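PDB 5O4J: HcgC from Methanococcus maripaludis S2, which catalyses the SAM-dependent C-methylation of a pyridinol, probably as a step in the biosynthesis of the FeGP cofactor of [Fe]-hydrogenase. Local coordinates for residues D187-I192 with L199-N204. Sequence-based numbering, arbitrary orientation.
With 9KH (6-carboxy methyl-4-hydroxy-2-pyridinol), chain K.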
ATOM      1  N   ASP A 187      -7.577   0.657   6.305  1.00 18.25           N
ATOM      2  CA  ASP A 187      -7.489  -0.163   5.105  1.00 19.13           C
ATOM      3  C   ASP A 187      -8.729   0.032   4.233  1.00 19.25           C
ATOM      4  O   ASP A 187      -8.634   0.070   3.004  1.00 19.27           O
ATOM      5  CB  ASP A 187      -7.310  -1.639   5.477  1.00 21.74           C
ATOM      6  CG  ASP A 187      -5.866  -1.989   5.833  1.00 25.07           C
ATOM      7  OD1 ASP A 187      -4.973  -1.162   5.580  1.00 26.83           O
ATOM      8  OD2 ASP A 187      -5.621  -3.101   6.351  1.00 21.74           O
ATOM      9  N   SER A 188      -9.896   0.188   4.856  1.00 17.36           N
ATOM     10  CA  SER A 188     -11.112   0.441   4.091  1.00 16.32           C
ATOM     11  C   SER A 188     -11.018   1.755   3.332  1.00 18.02           C
ATOM     12  O   SER A 188     -11.361   1.817   2.150  1.00 16.48           O
ATOM     13  CB  SER A 188     -12.328   0.439   5.015  1.00 17.12           C
ATOM     14  OG  SER A 188     -12.531  -0.829   5.602  1.00 18.19           O
ATOM     15  N   CYS A 189     -10.540   2.813   3.993  1.00 17.77           N
ATOM     16  CA  CYS A 189     -10.415   4.117   3.347  1.00 19.35           C
ATOM     17  C   CYS A 189      -9.534   4.049   2.114  1.00 20.27           C
ATOM     18  O   CYS A 189      -9.831   4.676   1.093  1.00 20.79           O
ATOM     19  CB  CYS A 189      -9.841   5.132   4.328  1.00 22.44           C
ATOM     20  SG  CYS A 189     -11.025   5.709   5.501  1.00 24.25           S
ATOM     21  N   ARG A 190      -8.429   3.319   2.196  1.00 22.28           N
ATOM     22  CA  ARG A 190      -7.500   3.300   1.080  1.00 24.66           C
ATOM     23  C   ARG A 190      -8.125   2.630  -0.133  1.00 22.64           C
ATOM     24  O   ARG A 190      -7.944   3.100  -1.263  1.00 22.67           O
ATOM     25  CB  ARG A 190      -6.195   2.628   1.516  1.00 33.01           C
ATOM     26  CG  ARG A 190      -5.482   3.484   2.579  1.00 50.42           C
ATOM     27  CD  ARG A 190      -4.055   3.066   2.879  1.00 59.72           C
ATOM     28  NE  ARG A 190      -3.864   2.807   4.307  1.00 63.75           N
ATOM     29  CZ  ARG A 190      -3.822   1.598   4.865  1.00 66.99           C
ATOM     30  NH1 ARG A 190      -3.941   0.503   4.124  1.00 72.79           N
ATOM     31  NH2 ARG A 190      -3.650   1.482   6.177  1.00 61.27           N
ATOM     32  N   GLU A 191      -8.933   1.583   0.085  1.00 20.39           N
ATOM     33  CA  GLU A 191      -9.625   0.936  -1.027  1.00 20.86           C
ATOM     34  C   GLU A 191     -10.793   1.776  -1.534  1.00 20.55           C
ATOM     35  O   GLU A 191     -11.025   1.856  -2.746  1.00 21.97           O
ATOM     36  CB  GLU A 191     -10.126  -0.450  -0.610  1.00 24.48           C
ATOM     37  CG  GLU A 191     -10.718  -1.220  -1.771  1.00 27.46           C
ATOM     38  CD  GLU A 191     -11.176  -2.630  -1.418  1.00 32.19           C
ATOM     39  OE1 GLU A 191     -10.858  -3.143  -0.319  1.00 29.26           O
ATOM     40  OE2 GLU A 191     -11.857  -3.224  -2.274  1.00 32.00           O
ATOM     41  N   ILE A 192     -11.554   2.391  -0.621  1.00 17.41           N
ATOM     42  CA  ILE A 192     -12.679   3.234  -1.019  1.00 16.91           C
ATOM     43  C   ILE A 192     -12.199   4.395  -1.876  1.00 18.53           C
ATOM     44  O   ILE A 192     -12.858   4.786  -2.848  1.00 18.58           O
ATOM     45  CB  ILE A 192     -13.435   3.719   0.232  1.00 16.92           C
ATOM     46  CG1 ILE A 192     -14.227   2.563   0.837  1.00 19.65           C
ATOM     47  CG2 ILE A 192     -14.342   4.916  -0.074  1.00 18.67           C
ATOM     48  CD1 ILE A 192     -14.556   2.741   2.302  1.00 19.31           C
ATOM     49  N   LEU A 199     -13.485  11.680  -4.680  1.00 20.08           N
ATOM     50  CA  LEU A 199     -12.524  12.773  -4.545  1.00 18.56           C
ATOM     51  C   LEU A 199     -11.610  12.551  -3.347  1.00 16.56           C
ATOM     52  O   LEU A 199     -10.386  12.651  -3.457  1.00 18.71           O
ATOM     53  CB  LEU A 199     -13.264  14.094  -4.373  1.00 22.01           C
ATOM     54  CG  LEU A 199     -14.018  14.669  -5.570  1.00 25.88           C
ATOM     55  CD1 LEU A 199     -15.170  13.775  -5.973  1.00 30.55           C
ATOM     56  CD2 LEU A 199     -14.552  16.054  -5.233  1.00 25.99           C
ATOM     57  N   TYR A 200     -12.195  12.302  -2.185  1.00 17.63           N
ATOM     58  CA  TYR A 200     -11.389  11.992  -1.010  1.00 18.33           C
ATOM     59  C   TYR A 200     -12.253  11.219  -0.031  1.00 19.83           C
ATOM     60  O   TYR A 200     -13.481  11.193  -0.149  1.00 21.49           O
ATOM     61  CB  TYR A 200     -10.795  13.256  -0.371  1.00 20.33           C
ATOM     62  CG  TYR A 200     -11.786  14.241   0.236  1.00 19.63           C
ATOM     63  CD1 TYR A 200     -12.270  14.068   1.529  1.00 19.42           C
ATOM     64  CD2 TYR A 200     -12.208  15.349  -0.471  1.00 20.40           C
ATOM     65  CE1 TYR A 200     -13.168  14.970   2.094  1.00 20.69           C
ATOM     66  CE2 TYR A 200     -13.110  16.259   0.082  1.00 22.09           C
ATOM     67  CZ  TYR A 200     -13.578  16.063   1.363  1.00 21.49           C
ATOM     68  OH  TYR A 200     -14.452  16.957   1.923  1.00 21.46           O
ATOM     69  N   THR A 201     -11.581  10.571   0.923  1.00 16.89           N
ATOM     70  CA  THR A 201     -12.188   9.603   1.830  1.00 19.02           C
ATOM     71  C   THR A 201     -11.730   9.903   3.248  1.00 19.12           C
ATOM     72  O   THR A 201     -10.526   9.883   3.531  1.00 22.50           O
ATOM     73  CB  THR A 201     -11.810   8.170   1.439  1.00 19.05           C
ATOM     74  OG1 THR A 201     -12.160   7.925   0.073  1.00 21.94           O
ATOM     75  CG2 THR A 201     -12.532   7.150   2.324  1.00 18.84           C
ATOM     76  N   ILE A 202     -12.683  10.158   4.135  1.00 18.21           N
ATOM     77  CA  ILE A 202     -12.408  10.590   5.502  1.00 18.91           C
ATOM     78  C   ILE A 202     -12.612   9.407   6.440  1.00 17.41           C
ATOM     79  O   ILE A 202     -13.751   8.932   6.570  1.00 20.23           O
ATOM     80  CB  ILE A 202     -13.313  11.755   5.924  1.00 21.30           C
ATOM     81  CG1 ILE A 202     -13.053  12.993   5.066  1.00 22.96           C
ATOM     82  CG2 ILE A 202     -13.168  12.040   7.417  1.00 20.14           C
ATOM     83  CD1 ILE A 202     -11.701  13.642   5.281  1.00 24.66           C
ATOM     84  N   PRO A 203     -11.585   8.967   7.167  1.00 17.69           N
ATOM     85  CA  PRO A 203     -11.825   8.106   8.329  1.00 20.23           C
ATOM     86  C   PRO A 203     -12.230   8.974   9.507  1.00 19.67           C
ATOM     87  O   PRO A 203     -11.519   9.914   9.867  1.00 19.62           O
ATOM     88  CB  PRO A 203     -10.472   7.437   8.562  1.00 17.80           C
ATOM     89  CG  PRO A 203      -9.466   8.456   8.076  1.00 17.71           C
ATOM     90  CD  PRO A 203     -10.157   9.314   7.034  1.00 18.38           C
ATOM     91  N   ASN A 204     -13.388   8.684  10.088  1.00 18.13           N
ATOM     92  CA  ASN A 204     -13.895   9.500  11.189  1.00 18.26           C
ATOM     93  C   ASN A 204     -13.267   9.025  12.493  1.00 21.47           C
ATOM     94  O   ASN A 204     -13.925   8.501  13.394  1.00 21.91           O
ATOM     95  CB  ASN A 204     -15.406   9.452  11.224  1.00 20.85           C
ATOM     96  CG  ASN A 204     -16.002  10.221  10.091  1.00 23.15           C
ATOM     97  OD1 ASN A 204     -15.629  11.371   9.864  1.00 24.83           O
ATOM     98  ND2 ASN A 204     -16.893   9.586   9.332  1.00 22.89           N
TER
HETATM   99  C2  9KH K 302     -13.625  20.969  -6.025  1.00 49.81           C
HETATM  100  C3  9KH K 302     -12.781  20.195  -5.248  1.00 51.38           C
HETATM  101  C4  9KH K 302     -13.300  19.460  -4.198  1.00 46.61           C
HETATM  102  C6  9KH K 302     -15.463  20.236  -4.674  1.00 46.30           C
HETATM  103  O1  9KH K 302     -13.118  21.695  -7.056  1.00 42.25           O
HETATM  104  N5  9KH K 302     -14.617  19.486  -3.931  1.00 44.63           N
HETATM  105  C7  9KH K 302     -14.983  20.997  -5.736  1.00 50.60           C
HETATM  106  O8  9KH K 302     -16.786  20.236  -4.368  1.00 39.95           O
HETATM  107  C9  9KH K 302     -11.305  20.152  -5.547  1.00 48.11           C
HETATM  108  C10 9KH K 302     -12.391  18.606  -3.353  1.00 41.36           C
HETATM  109  C12 9KH K 302     -11.608  19.433  -2.360  1.00 31.42           C
HETATM  110  O13 9KH K 302     -10.484  19.004  -2.054  1.00 22.52           O
HETATM  111  O14 9KH K 302     -12.106  20.475  -1.873  1.00 28.61           O
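Cys189 and Ile192, one helical turn apart, hold Thr201 between them and carry the tight part of this contact. Thr201 CG2 lies 3.7 Å from Ile192 CG2 and 3.8 Å from Cys189 SG, and the Ile192 and Thr201 side chains cross at about a right angle. Thr201 turns its methyl to the helix because CG2 is anti to the backbone N (chi1 to OG1 -55°), while OG1 hydrogen-bonds Asn193 OD1. Cys189 SG lies 3.6 Å from Pro203 CB. No hydrogen bond joins the two segments, so the evidence is for apolar packing. A glycine in place of Thr201 would probably open a gap between Cys189 and Ile192 and cost Asn193 its hydroxyl partner. The looser side holds Asp187, Arg190 and Glu191, partly exposed and without contact to the strand. Leu199 CD2 comes within 3.7 Å of the pyridinol N5; Leu199 and Tyr200 both face Ser233, a classic beta bulge. The axes of 187-192 and 199-203 approach to 8.1 Å, antiparallel at 169°. Within the chain, strand 198-203 is outermost in a four-stranded antiparallel sheet beside 230-234, whose Ile230 touches Cys189, Ile192 and Thr201; helix 239-251 packs on Ile192, and Met186 of the second subunit on Cys189 and Pro203.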